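Local coordinates for RagB/SusD domain protein (PDB 5J90) that binds chitin and, as a SusD-like outer-membrane lipoprotein, is likely to capture chitin chains at the cell surface, at residues Q472-K475 with A476-G480; F88-D91 with Y92-N96; K416-K419 with I420-K424; A410-N413 with E414-L417; S310-Q313 with D314-G317. All blocks are in the same frame, centred on the assembly; numbering follows the deposited sequence.

Interaction 1 (Q472-K475 with A476-G480); sequences QSEK and AGNSG
The junction between helix 472-477 and helix 479-489 is made at N478, which ends the first helix and stands at the N-cap of the second. E474 and N478, one turn apart, meet here by backbone and side chain alike. N478 N donates to E474 O at 2.8 Å, the most bent of the three backbone bonds in this turn. A476 N to Q472 O and G477 N to S473 O, each 2.9 Å, are the ordinary helical bonds before it. The side chains run side by side: N478 ND2 gives a straight bond (163°) to E474 OE1 at 2.9 Å. The amide nitrogen arrives on the syn side of the carboxylate, and OE1 lies close to the amide plane, although the two flat groups stand 81° apart. E474 reaches this place by folding at chi2 (-74°), which brings its end back toward the turn. OE1 also bonds Y151 OH, so two donors hold it. The other end of the buried N478 amide, OD1, takes the backbone N of I149. S473 OG bonds D91 OD1 on helix 83-108. N478 is the first residue to leave helical phi/psi, which breaks the helical path, and its weak OD1 bond to G481 N is the asparagine N-cap of a helix-to-helix junction.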
loop_
_atom_site.group_PDB
_atom_site.type_symbol
_atom_site.label_atom_id
_atom_site.label_comp_id
_atom_site.label_asym_id
_atom_site.label_seq_id
_atom_site.Cartn_x
_atom_site.Cartn_y
_atom_site.Cartn_z
ATOM N N GLN A 472 11.683 19.661 -8.588
ATOM C CA GLN A 472 12.948 20.020 -9.223
ATOM C C GLN A 472 13.913 20.723 -8.293
ATOM O O GLN A 472 15.110 20.453 -8.334
ATOM C CB GLN A 472 12.703 20.920 -10.434
ATOM C CG GLN A 472 12.042 20.237 -11.595
ATOM C CD GLN A 472 11.746 21.211 -12.727
ATOM O OE1 GLN A 472 11.445 22.383 -12.493
ATOM N NE2 GLN A 472 11.819 20.723 -13.946
ATOM N N SER A 473 13.415 21.634 -7.468
ATOM C CA SER A 473 14.307 22.380 -6.586
ATOM C C SER A 473 15.003 21.433 -5.617
ATOM O O SER A 473 16.151 21.656 -5.219
ATOM C CB SER A 473 13.559 23.470 -5.823
ATOM O OG SER A 473 12.641 22.875 -4.910
ATOM N N GLU A 474 14.301 20.364 -5.247
ATOM C CA GLU A 474 14.829 19.369 -4.323
ATOM C C GLU A 474 15.838 18.443 -4.988
ATOM O O GLU A 474 16.882 18.148 -4.411
ATOM C CB GLU A 474 13.669 18.582 -3.698
ATOM C CG GLU A 474 12.919 19.379 -2.645
ATOM C CD GLU A 474 13.716 19.487 -1.369
ATOM O OE1 GLU A 474 14.099 18.427 -0.822
ATOM O OE2 GLU A 474 13.973 20.625 -0.918
ATOM N N LYS A 475 15.536 17.993 -6.201
ATOM C CA LYS A 475 16.516 17.200 -6.939
ATOM C C LYS A 475 17.776 18.008 -7.223
ATOM O O LYS A 475 18.873 17.456 -7.273
ATOM C CB LYS A 475 15.926 16.690 -8.244
ATOM C CG LYS A 475 14.839 15.672 -8.073
ATOM C CD LYS A 475 14.251 15.376 -9.425
ATOM C CE LYS A 475 13.282 14.238 -9.374
ATOM N NZ LYS A 475 12.766 13.974 -10.741
ATOM N N ALA A 476 17.623 19.315 -7.402
ATOM C CA ALA A 476 18.763 20.186 -7.692
ATOM C C ALA A 476 19.600 20.490 -6.454
ATOM O O ALA A 476 20.825 20.319 -6.467
ATOM C CB ALA A 476 18.285 21.492 -8.338
ATOM N N GLY A 477 18.949 20.938 -5.386
ATOM C CA GLY A 477 19.656 21.423 -4.218
ATOM C C GLY A 477 19.707 20.491 -3.016
ATOM O O GLY A 477 20.401 20.779 -2.045
ATOM N N ASN A 478 18.973 19.381 -3.074
ATOM C CA ASN A 478 18.903 18.448 -1.954
ATOM C C ASN A 478 18.807 17.024 -2.475
ATOM O O ASN A 478 17.946 16.254 -2.040
ATOM C CB ASN A 478 17.684 18.767 -1.070
ATOM C CG ASN A 478 17.649 17.960 0.223
ATOM O OD1 ASN A 478 18.677 17.512 0.733
ATOM N ND2 ASN A 478 16.448 17.794 0.776
ATOM N N SER A 479 19.689 16.661 -3.404
ATOM C CA SER A 479 19.604 15.346 -4.034
ATOM C C SER A 479 19.710 14.215 -3.007
ATOM O O SER A 479 19.057 13.184 -3.148
ATOM C CB SER A 479 20.662 15.191 -5.127
ATOM O OG SER A 479 21.960 15.296 -4.574
ATOM N N GLY A 480 20.514 14.415 -1.968
ATOM C CA GLY A 480 20.643 13.411 -0.926
ATOM C C GLY A 480 19.328 13.234 -0.186
ATOM O O GLY A 480 18.939 12.116 0.181
#

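Interaction 2 (F88-D91 with Y92-N96); sequences FIWD and YGYKN. With EDO (1,2-ethanediol), chain C.
The backbone from F88 to K95 is helical, with Y92 N to F88 O at 3.0 Å and Y94 N to W90 O at 2.9 Å, the latter at an N-H...O angle of 168°, and with a wider pi-type turn at 93-96. W90 and Y94, four residues apart, make the closest side-chain contact. Y94 CE1 sits over the centre of one face of the indole, 3.3 Å from W90 CE2. The ring planes are inclined by 34°, so one side of the phenol leans into the indole and the pair is neither a parallel stack nor edge-to-face. W90 has CG anti to its own N (chi1 -176°), which swings the indole along the helix to meet Y94, while W90 O lies at the edge of the phenol ring, 3.3 Å from Y94 CD1. This pair belongs to the buried side of helix 83-108, packed against helix 113-134: F134 meets the W90 ring edge-to-face, and M130 touches both W90 and Y94. Y94 OH bonds I138 O, fixing the far end of the phenol. On another side of the helix F88 and Y92 point the same way and touch rim to rim through F88 CD2 and Y92 CE1, 3.6 Å apart, neither ring over the other's face. Helix 46-54 borders them, L51 touching F88 and V48 touching Y92. A 1,2-ethanediol, probably from the crystallisation liquor, lies at the edges of both rings, its O1 hydrogen-bonded to Y92 OH at 2.5 Å.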
loop_
_atom_site.group_PDB
_atom_site.type_symbol
_atom_site.label_atom_id
_atom_site.label_comp_id
_atom_site.label_asym_id
_atom_site.label_seq_id
_atom_site.Cartn_x
_atom_site.Cartn_y
_atom_site.Cartn_z
ATOM N N PHE A 88 5.875 24.520 -7.662
ATOM C CA PHE A 88 5.317 25.637 -6.900
ATOM C C PHE A 88 4.678 25.208 -5.582
ATOM O O PHE A 88 4.727 25.945 -4.595
ATOM C CB PHE A 88 4.298 26.410 -7.745
ATOM C CG PHE A 88 4.925 27.364 -8.720
ATOM C CD1 PHE A 88 5.348 26.931 -9.965
ATOM C CD2 PHE A 88 5.102 28.696 -8.376
ATOM C CE1 PHE A 88 5.942 27.824 -10.864
ATOM C CE2 PHE A 88 5.690 29.592 -9.267
ATOM C CZ PHE A 88 6.108 29.153 -10.512
ATOM N N ILE A 89 4.083 24.014 -5.562
ATOM C CA ILE A 89 3.427 23.517 -4.353
ATOM C C ILE A 89 4.440 23.426 -3.219
ATOM O O ILE A 89 4.229 23.937 -2.117
ATOM C CB ILE A 89 2.826 22.115 -4.587
ATOM C CG1 ILE A 89 1.902 22.096 -5.809
ATOM C CG2 ILE A 89 2.112 21.633 -3.329
ATOM C CD1 ILE A 89 1.537 20.688 -6.266
ATOM N N TRP A 90 5.560 22.771 -3.507
ATOM C CA TRP A 90 6.598 22.560 -2.516
ATOM C C TRP A 90 7.268 23.883 -2.149
ATOM O O TRP A 90 7.428 24.219 -0.967
ATOM C CB TRP A 90 7.626 21.576 -3.079
ATOM C CG TRP A 90 8.719 21.172 -2.142
ATOM C CD1 TRP A 90 9.848 21.877 -1.827
ATOM C CD2 TRP A 90 8.806 19.938 -1.425
ATOM N NE1 TRP A 90 10.625 21.160 -0.941
ATOM C CE2 TRP A 90 10.004 19.963 -0.680
ATOM C CE3 TRP A 90 7.980 18.810 -1.336
ATOM C CZ2 TRP A 90 10.399 18.900 0.136
ATOM C CZ3 TRP A 90 8.375 17.759 -0.524
ATOM C CH2 TRP A 90 9.562 17.816 0.204
ATOM N N ASP A 91 7.661 24.644 -3.165
ATOM C CA ASP A 91 8.480 25.823 -2.914
ATOM C C ASP A 91 7.727 26.893 -2.109
ATOM O O ASP A 91 8.259 27.426 -1.129
ATOM C CB ASP A 91 9.073 26.359 -4.222
ATOM C CG ASP A 91 10.044 25.370 -4.869
ATOM O OD1 ASP A 91 10.657 24.578 -4.132
ATOM O OD2 ASP A 91 10.188 25.378 -6.113
ATOM N N TYR A 92 6.471 27.156 -2.469
ATOM C CA TYR A 92 5.692 28.143 -1.722
ATOM C C TYR A 92 5.286 27.662 -0.330
ATOM O O TYR A 92 5.310 28.431 0.629
ATOM C CB TYR A 92 4.481 28.634 -2.527
ATOM C CG TYR A 92 4.843 29.788 -3.433
ATOM C CD1 TYR A 92 5.536 29.573 -4.617
ATOM C CD2 TYR A 92 4.522 31.094 -3.088
ATOM C CE1 TYR A 92 5.891 30.623 -5.442
ATOM C CE2 TYR A 92 4.879 32.155 -3.909
ATOM C CZ TYR A 92 5.563 31.906 -5.078
ATOM O OH TYR A 92 5.920 32.955 -5.908
ATOM N N GLY A 93 4.948 26.381 -0.208
ATOM C CA GLY A 93 4.589 25.814 1.080
ATOM C C GLY A 93 5.731 25.845 2.079
ATOM O O GLY A 93 5.564 26.228 3.232
ATOM N N TYR A 94 6.912 25.424 1.640
ATOM C CA TYR A 94 8.043 25.404 2.555
ATOM C C TYR A 94 8.547 26.804 2.909
ATOM O O TYR A 94 8.914 27.064 4.055
ATOM C CB TYR A 94 9.176 24.513 2.022
ATOM C CG TYR A 94 8.947 23.068 2.401
ATOM C CD1 TYR A 94 8.303 22.197 1.530
ATOM C CD2 TYR A 94 9.330 22.595 3.647
ATOM C CE1 TYR A 94 8.063 20.875 1.892
ATOM C CE2 TYR A 94 9.091 21.271 4.025
ATOM C CZ TYR A 94 8.460 20.426 3.130
ATOM O OH TYR A 94 8.213 19.116 3.484
ATOM N N LYS A 95 8.537 27.706 1.933
ATOM C CA LYS A 95 9.050 29.048 2.169
ATOM C C LYS A 95 8.163 29.839 3.128
ATOM O O LYS A 95 8.655 30.624 3.940
ATOM C CB LYS A 95 9.182 29.795 0.842
ATOM C CG LYS A 95 9.708 31.219 0.961
ATOM C CD LYS A 95 11.219 31.235 1.097
ATOM C CE LYS A 95 11.745 32.656 1.246
ATOM N NZ LYS A 95 13.231 32.677 1.329
ATOM N N ASN A 96 6.855 29.612 3.049
ATOM C CA ASN A 96 5.902 30.458 3.770
ATOM C C ASN A 96 5.196 29.799 4.931
ATOM O O ASN A 96 4.971 30.431 5.956
ATOM C CB ASN A 96 4.874 31.026 2.806
ATOM C CG ASN A 96 5.490 31.976 1.823
ATOM O OD1 ASN A 96 5.979 33.038 2.206
ATOM N ND2 ASN A 96 5.501 31.594 0.556
HETATM C C1 EDO C . 7.613 32.917 -8.320
HETATM O O1 EDO C . 8.050 33.569 -7.123
HETATM C C2 EDO C . 8.801 32.226 -8.972
HETATM O O2 EDO C . 9.416 31.340 -8.028
#

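Interaction 3 (K416-K419 with I420-K424); sequences KLQK and IITQK
The peptide carbonyl of Q418 is gripped by T422 from both faces of its plane. T422 OG1 donates to Q418 O at 2.7 Å, tilted 32° to one face, while T422 N donates to the same oxygen at 2.9 Å from the other. The hydroxyl can do this because OG1 stands anti to the carbonyl carbon of T422 (chi1 -65°), turned back over the preceding turn. Two residues of successive turns bind N401: T422 OG1 is hydrogen-bonded to N401 ND2, and the amide of Q418, at the end of an extended side chain, bonds N401 OD1 through NE2. The arrangement is the familiar one of a threonine hydroxyl bonding the carbonyl four residues back, here within helix 413-428, whose regular backbone bonds include I421 N to L417 O at 2.9 Å with an N-H...O angle of 171°. The same spacing continues in I420 N to K416 O at 3.0 Å and Q423 N to K419 O at 3.1 Å. L417 and I421 lie side by side on a different side of the helix, and L417 CD1 touches I421 CG1 at 3.8 Å. I420 CG1 lies 3.4 Å from K416 O. Helix 332-344 meets the L417 side chain through E341, helix 432-442 meets I421 through D438 and T442, and Y357 of helix 353-368 packs on both I420 and K419. The buried K419 amine is satisfied by two loop carbonyls, T404 O and A406 O.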
loop_
_atom_site.group_PDB
_atom_site.type_symbol
_atom_site.label_atom_id
_atom_site.label_comp_id
_atom_site.label_asym_id
_atom_site.label_seq_id
_atom_site.Cartn_x
_atom_site.Cartn_y
_atom_site.Cartn_z
ATOM N N LYS A 416 -23.820 3.474 1.820
ATOM C CA LYS A 416 -23.900 4.492 2.863
ATOM C C LYS A 416 -22.700 5.437 2.793
ATOM O O LYS A 416 -22.866 6.661 2.852
ATOM C CB LYS A 416 -24.011 3.842 4.246
ATOM C CG LYS A 416 -25.368 3.162 4.496
ATOM C CD LYS A 416 -25.376 2.357 5.784
ATOM C CE LYS A 416 -26.790 1.850 6.083
ATOM N NZ LYS A 416 -26.836 1.056 7.344
ATOM N N LEU A 417 -21.500 4.868 2.649
ATOM C CA LEU A 417 -20.304 5.681 2.546
ATOM C C LEU A 417 -20.333 6.524 1.277
ATOM O O LEU A 417 -19.961 7.692 1.310
ATOM C CB LEU A 417 -19.041 4.813 2.594
ATOM C CG LEU A 417 -17.720 5.599 2.581
ATOM C CD1 LEU A 417 -17.615 6.516 3.778
ATOM C CD2 LEU A 417 -16.524 4.637 2.532
ATOM N N GLN A 418 -20.772 5.948 0.159
ATOM C CA GLN A 418 -20.886 6.710 -1.081
ATOM C C GLN A 418 -21.793 7.931 -0.912
ATOM O O GLN A 418 -21.489 9.010 -1.426
ATOM C CB GLN A 418 -21.361 5.815 -2.233
ATOM C CG GLN A 418 -21.400 6.514 -3.579
ATOM C CD GLN A 418 -21.837 5.591 -4.710
ATOM O OE1 GLN A 418 -22.246 4.449 -4.473
ATOM N NE2 GLN A 418 -21.763 6.084 -5.942
ATOM N N LYS A 419 -22.903 7.768 -0.194
ATOM C CA LYS A 419 -23.803 8.890 0.055
ATOM C C LYS A 419 -23.102 9.955 0.883
ATOM O O LYS A 419 -23.130 11.138 0.537
ATOM C CB LYS A 419 -25.074 8.420 0.770
ATOM C CG LYS A 419 -26.028 7.642 -0.131
ATOM C CD LYS A 419 -27.165 7.048 0.688
ATOM C CE LYS A 419 -28.069 6.168 -0.172
ATOM N NZ LYS A 419 -28.991 6.967 -1.041
ATOM N N ILE A 420 -22.480 9.535 1.979
ATOM C CA ILE A 420 -21.771 10.463 2.855
ATOM C C ILE A 420 -20.687 11.250 2.113
ATOM O O ILE A 420 -20.622 12.484 2.196
ATOM C CB ILE A 420 -21.155 9.714 4.052
ATOM C CG1 ILE A 420 -22.271 9.212 4.972
ATOM C CG2 ILE A 420 -20.196 10.616 4.812
ATOM C CD1 ILE A 420 -21.807 8.174 5.998
ATOM N N ILE A 421 -19.844 10.540 1.373
ATOM C CA ILE A 421 -18.741 11.202 0.683
ATOM C C ILE A 421 -19.248 12.084 -0.467
ATOM O O ILE A 421 -18.675 13.139 -0.735
ATOM C CB ILE A 421 -17.685 10.189 0.184
ATOM C CG1 ILE A 421 -17.116 9.365 1.354
ATOM C CG2 ILE A 421 -16.565 10.909 -0.564
ATOM C CD1 ILE A 421 -16.453 10.184 2.438
ATOM N N THR A 422 -20.327 11.677 -1.139
ATOM C CA THR A 422 -20.898 12.525 -2.193
ATOM C C THR A 422 -21.339 13.870 -1.609
ATOM O O THR A 422 -21.017 14.930 -2.154
ATOM C CB THR A 422 -22.097 11.840 -2.884
ATOM O OG1 THR A 422 -21.645 10.665 -3.566
ATOM C CG2 THR A 422 -22.756 12.777 -3.895
ATOM N N GLN A 423 -22.046 13.826 -0.485
ATOM C CA GLN A 423 -22.513 15.059 0.143
ATOM C C GLN A 423 -21.354 15.876 0.712
ATOM O O GLN A 423 -21.357 17.110 0.663
ATOM C CB GLN A 423 -23.585 14.751 1.186
ATOM C CG GLN A 423 -24.906 14.346 0.530
ATOM C CD GLN A 423 -25.457 15.432 -0.387
ATOM O OE1 GLN A 423 -25.408 16.621 -0.064
ATOM N NE2 GLN A 423 -25.986 15.022 -1.541
ATOM N N LYS A 424 -20.342 15.181 1.216
ATOM C CA LYS A 424 -19.135 15.827 1.711
ATOM C C LYS A 424 -18.423 16.561 0.567
ATOM O O LYS A 424 -17.999 17.721 0.705
ATOM C CB LYS A 424 -18.239 14.734 2.295
ATOM C CG LYS A 424 -17.082 15.205 3.125
ATOM C CD LYS A 424 -16.373 13.959 3.673
ATOM C CE LYS A 424 -15.194 14.313 4.529
ATOM N NZ LYS A 424 -14.341 13.098 4.696
#

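Interaction 4 (A410-N413 with E414-L417); sequences AATN and EVKL
T412 and V415 approach each other at a slant, with the T412 hydroxyl turned to the V415 amide. T412 OG1 accepts from V415 N at 3.1 Å with an N-H...O angle of 160°, and it also packs on V415 CG2 at 3.5 Å. A chi1 of 63° sets OG1 between the backbone N and the carbonyl carbon of T412, from where it faces the amide three residues on. V415 turns its other methyl to A411, the residue before the cap: CG1 has A411 CB at 3.8 Å, so one branch touches the cap and the other the residue before it. This is an N-cap: T412 precedes helix 413-428, and its side-chain oxygen takes up an amide of the first turn, which has no earlier helical carbonyl to bond. Regular bonding then begins with K416 N to T412 O at 2.9 Å. The K416 side chain runs back along the loop in a fully extended chain, its CG anti to the carbonyl carbon, and passes A411 with CE 3.4 Å from A411 O. Its amine donates to A409 O and to a water at 2.9 Å from NZ. That water lies within bonding distance of A411 O and, at 2.8 Å, of N413 OD1, but more acceptors surround it than it has protons. E414, bent at chi2, leads away from the cap, and its OE1 is bonded by Y444 OH and N507 ND2. F508, the last residue of the chain, touches N413 and E414.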
loop_
_atom_site.group_PDB
_atom_site.type_symbol
_atom_site.label_atom_id
_atom_site.label_comp_id
_atom_site.label_asym_id
_atom_site.label_seq_id
_atom_site.Cartn_x
_atom_site.Cartn_y
_atom_site.Cartn_z
ATOM N N ALA A 410 -31.133 0.173 5.155
ATOM C CA ALA A 410 -30.899 -1.194 4.694
ATOM C C ALA A 410 -29.804 -1.271 3.636
ATOM O O ALA A 410 -29.451 -2.362 3.180
ATOM C CB ALA A 410 -32.194 -1.789 4.151
ATOM N N ALA A 411 -29.278 -0.117 3.232
ATOM C CA ALA A 411 -28.211 -0.082 2.232
ATOM C C ALA A 411 -26.918 -0.698 2.767
ATOM O O ALA A 411 -26.699 -0.766 3.974
ATOM C CB ALA A 411 -27.962 1.349 1.767
ATOM N N THR A 412 -26.056 -1.135 1.855
ATOM C CA THR A 412 -24.749 -1.643 2.255
ATOM C C THR A 412 -23.892 -0.526 2.835
ATOM O O THR A 412 -24.148 0.658 2.605
ATOM C CB THR A 412 -23.975 -2.242 1.068
ATOM O OG1 THR A 412 -23.711 -1.212 0.110
ATOM C CG2 THR A 412 -24.768 -3.364 0.405
ATOM N N ASN A 413 -22.864 -0.905 3.581
ATOM C CA ASN A 413 -21.917 0.075 4.103
ATOM C C ASN A 413 -21.251 0.879 2.991
ATOM O O ASN A 413 -21.010 2.078 3.158
ATOM C CB ASN A 413 -20.863 -0.595 4.989
ATOM C CG ASN A 413 -21.424 -1.019 6.334
ATOM O OD1 ASN A 413 -22.415 -0.464 6.806
ATOM N ND2 ASN A 413 -20.791 -2.005 6.956
ATOM N N GLU A 414 -20.951 0.234 1.868
ATOM C CA GLU A 414 -20.376 0.950 0.728
ATOM C C GLU A 414 -21.316 2.011 0.167
ATOM O O GLU A 414 -20.877 3.119 -0.146
ATOM C CB GLU A 414 -19.927 -0.002 -0.379
ATOM C CG GLU A 414 -18.664 -0.797 -0.037
ATOM C CD GLU A 414 -17.378 0.032 0.001
ATOM O OE1 GLU A 414 -17.384 1.240 -0.339
ATOM O OE2 GLU A 414 -16.341 -0.547 0.379
ATOM N N VAL A 415 -22.605 1.694 0.042
ATOM C CA VAL A 415 -23.554 2.674 -0.475
ATOM C C VAL A 415 -23.754 3.810 0.533
ATOM O O VAL A 415 -23.810 4.980 0.139
ATOM C CB VAL A 415 -24.894 2.021 -0.893
ATOM C CG1 VAL A 415 -25.990 3.081 -1.045
ATOM C CG2 VAL A 415 -24.710 1.252 -2.196
ATOM N N LYS A 416 -23.820 3.474 1.820
ATOM C CA LYS A 416 -23.900 4.492 2.863
ATOM C C LYS A 416 -22.700 5.437 2.793
ATOM O O LYS A 416 -22.866 6.661 2.852
ATOM C CB LYS A 416 -24.011 3.842 4.246
ATOM C CG LYS A 416 -25.368 3.162 4.496
ATOM C CD LYS A 416 -25.376 2.357 5.784
ATOM C CE LYS A 416 -26.790 1.850 6.083
ATOM N NZ LYS A 416 -26.836 1.056 7.344
ATOM N N LEU A 417 -21.500 4.868 2.649
ATOM C CA LEU A 417 -20.304 5.681 2.546
ATOM C C LEU A 417 -20.333 6.524 1.277
ATOM O O LEU A 417 -19.961 7.692 1.310
ATOM C CB LEU A 417 -19.041 4.813 2.594
ATOM C CG LEU A 417 -17.720 5.599 2.581
ATOM C CD1 LEU A 417 -17.615 6.516 3.778
ATOM C CD2 LEU A 417 -16.524 4.637 2.532
HETATM O O HOH W 1 -25.093 -1.107 6.597
#

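Interaction 5 (S310-Q313 with D314-G317); sequences SDHQ and DFSG
S310 O is gripped by two waters, each carrying it across to D314. The first donates to S310 O at 2.9 Å and accepts from D314 N at 2.7 Å, so a backbone amide is joined to a carbonyl four residues earlier through one solvent molecule. The second gives one proton to S310 O and the other to D314 OD2, at 2.7 Å, and accepts from Q313 NE2 at 2.9 Å. Q313 and D314 point the same way; Q313 CG stands between its backbone N and carbonyl carbon, and the chain, extended from there, carries NE2 to that water. The four residues H312 to F315 form a type I beta turn, closed by F315 N to H312 O at 3.1 Å. The N-H points well at the oxygen (164°), yet the donor stands 57° above the carbonyl plane. The H312 and F315 side chains run alongside each other. H312 CD2 lies over one face of the phenyl ring, offset toward its rim and 3.7 Å from F315 CZ, with the planes at 52°. H312 NE2 bonds D389 OD2, and F293 meets F315 edge-to-face, which fixes both rings from outside the turn. The turn belongs to the long loop between helix 283-286 and strand 326-328; D314 pairs by backbone with Q292 and S316 with K298 and M267.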
loop_
_atom_site.group_PDB
_atom_site.type_symbol
_atom_site.label_atom_id
_atom_site.label_comp_id
_atom_site.label_asym_id
_atom_site.label_seq_id
_atom_site.Cartn_x
_atom_site.Cartn_y
_atom_site.Cartn_z
ATOM N N SER A 310 -11.492 28.428 -27.228
ATOM C CA SER A 310 -12.819 28.997 -27.425
ATOM C C SER A 310 -13.911 27.929 -27.466
ATOM O O SER A 310 -15.084 28.231 -27.289
ATOM C CB SER A 310 -12.855 29.850 -28.700
ATOM O OG SER A 310 -12.601 29.051 -29.836
ATOM N N ASP A 311 -13.522 26.674 -27.679
ATOM C CA ASP A 311 -14.491 25.585 -27.724
ATOM C C ASP A 311 -15.192 25.373 -26.382
ATOM O O ASP A 311 -16.327 24.907 -26.341
ATOM C CB ASP A 311 -13.828 24.275 -28.165
ATOM C CG ASP A 311 -13.375 24.301 -29.613
ATOM O OD1 ASP A 311 -13.895 25.130 -30.391
ATOM O OD2 ASP A 311 -12.501 23.483 -29.971
ATOM N N HIS A 312 -14.513 25.704 -25.286
ATOM C CA HIS A 312 -15.090 25.485 -23.957
ATOM C C HIS A 312 -15.019 26.681 -23.010
ATOM O O HIS A 312 -15.570 26.621 -21.907
ATOM C CB HIS A 312 -14.452 24.260 -23.285
ATOM C CG HIS A 312 -14.677 22.980 -24.027
ATOM N ND1 HIS A 312 -13.772 22.478 -24.939
ATOM C CD2 HIS A 312 -15.719 22.116 -24.020
ATOM C CE1 HIS A 312 -14.239 21.351 -25.445
ATOM N NE2 HIS A 312 -15.420 21.110 -24.905
ATOM N N GLN A 313 -14.362 27.765 -23.421
ATOM C CA GLN A 313 -14.152 28.882 -22.498
ATOM C C GLN A 313 -15.449 29.556 -22.066
ATOM O O GLN A 313 -15.486 30.232 -21.038
ATOM C CB GLN A 313 -13.208 29.924 -23.091
ATOM C CG GLN A 313 -13.860 30.804 -24.144
ATOM C CD GLN A 313 -12.854 31.663 -24.867
ATOM O OE1 GLN A 313 -11.650 31.541 -24.653
ATOM N NE2 GLN A 313 -13.342 32.542 -25.738
ATOM N N ASP A 314 -16.502 29.394 -22.864
ATOM C CA ASP A 314 -17.780 30.019 -22.562
ATOM C C ASP A 314 -18.779 29.073 -21.903
ATOM O O ASP A 314 -19.965 29.383 -21.791
ATOM C CB ASP A 314 -18.372 30.693 -23.810
ATOM C CG ASP A 314 -17.634 31.966 -24.184
ATOM O OD1 ASP A 314 -17.054 32.614 -23.283
ATOM O OD2 ASP A 314 -17.637 32.326 -25.383
ATOM N N PHE A 315 -18.287 27.926 -21.431
ATOM C CA PHE A 315 -19.066 27.093 -20.511
ATOM C C PHE A 315 -19.170 27.811 -19.151
ATOM O O PHE A 315 -18.654 28.923 -18.993
ATOM C CB PHE A 315 -18.405 25.714 -20.359
ATOM C CG PHE A 315 -18.715 24.748 -21.487
ATOM C CD1 PHE A 315 -18.540 25.119 -22.816
ATOM C CD2 PHE A 315 -19.168 23.466 -21.214
ATOM C CE1 PHE A 315 -18.821 24.232 -23.842
ATOM C CE2 PHE A 315 -19.454 22.573 -22.239
ATOM C CZ PHE A 315 -19.273 22.959 -23.557
ATOM N N SER A 316 -19.816 27.195 -18.165
ATOM C CA SER A 316 -20.048 27.871 -16.886
ATOM C C SER A 316 -18.776 28.233 -16.122
ATOM O O SER A 316 -17.866 27.414 -15.979
ATOM C CB SER A 316 -20.958 27.039 -15.975
ATOM O OG SER A 316 -22.313 27.085 -16.398
ATOM N N GLY A 317 -18.719 29.459 -15.616
ATOM C CA GLY A 317 -17.607 29.880 -14.789
ATOM C C GLY A 317 -17.823 29.519 -13.327
ATOM O O GLY A 317 -18.909 29.094 -12.929
HETATM O O HOH W 2 -16.983 28.013 -25.166
HETATM O O HOH W 3 -15.664 31.367 -27.004
#

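In the fold
Along the chain, interaction 2 comes first, within helix 83-108, followed by interaction 5 in the loop before strand 326-328, interactions 4 and 3 at the start and body of helix 413-428, and interaction 1 late in the sequence. Each is local, so none closes a long loop, and none is nested in another. Interactions 4 and 3 overlap at K416 and L417. Interactions 1 and 2, far apart in sequence, touch through the S473-D91 bond and the packing of E474 on W90, joining helix 472-477 to helix 83-108. Interaction 3 lies across the chain's centre from both, and interaction 5 stands apart, its nearest atoms about 18 Å from interaction 3.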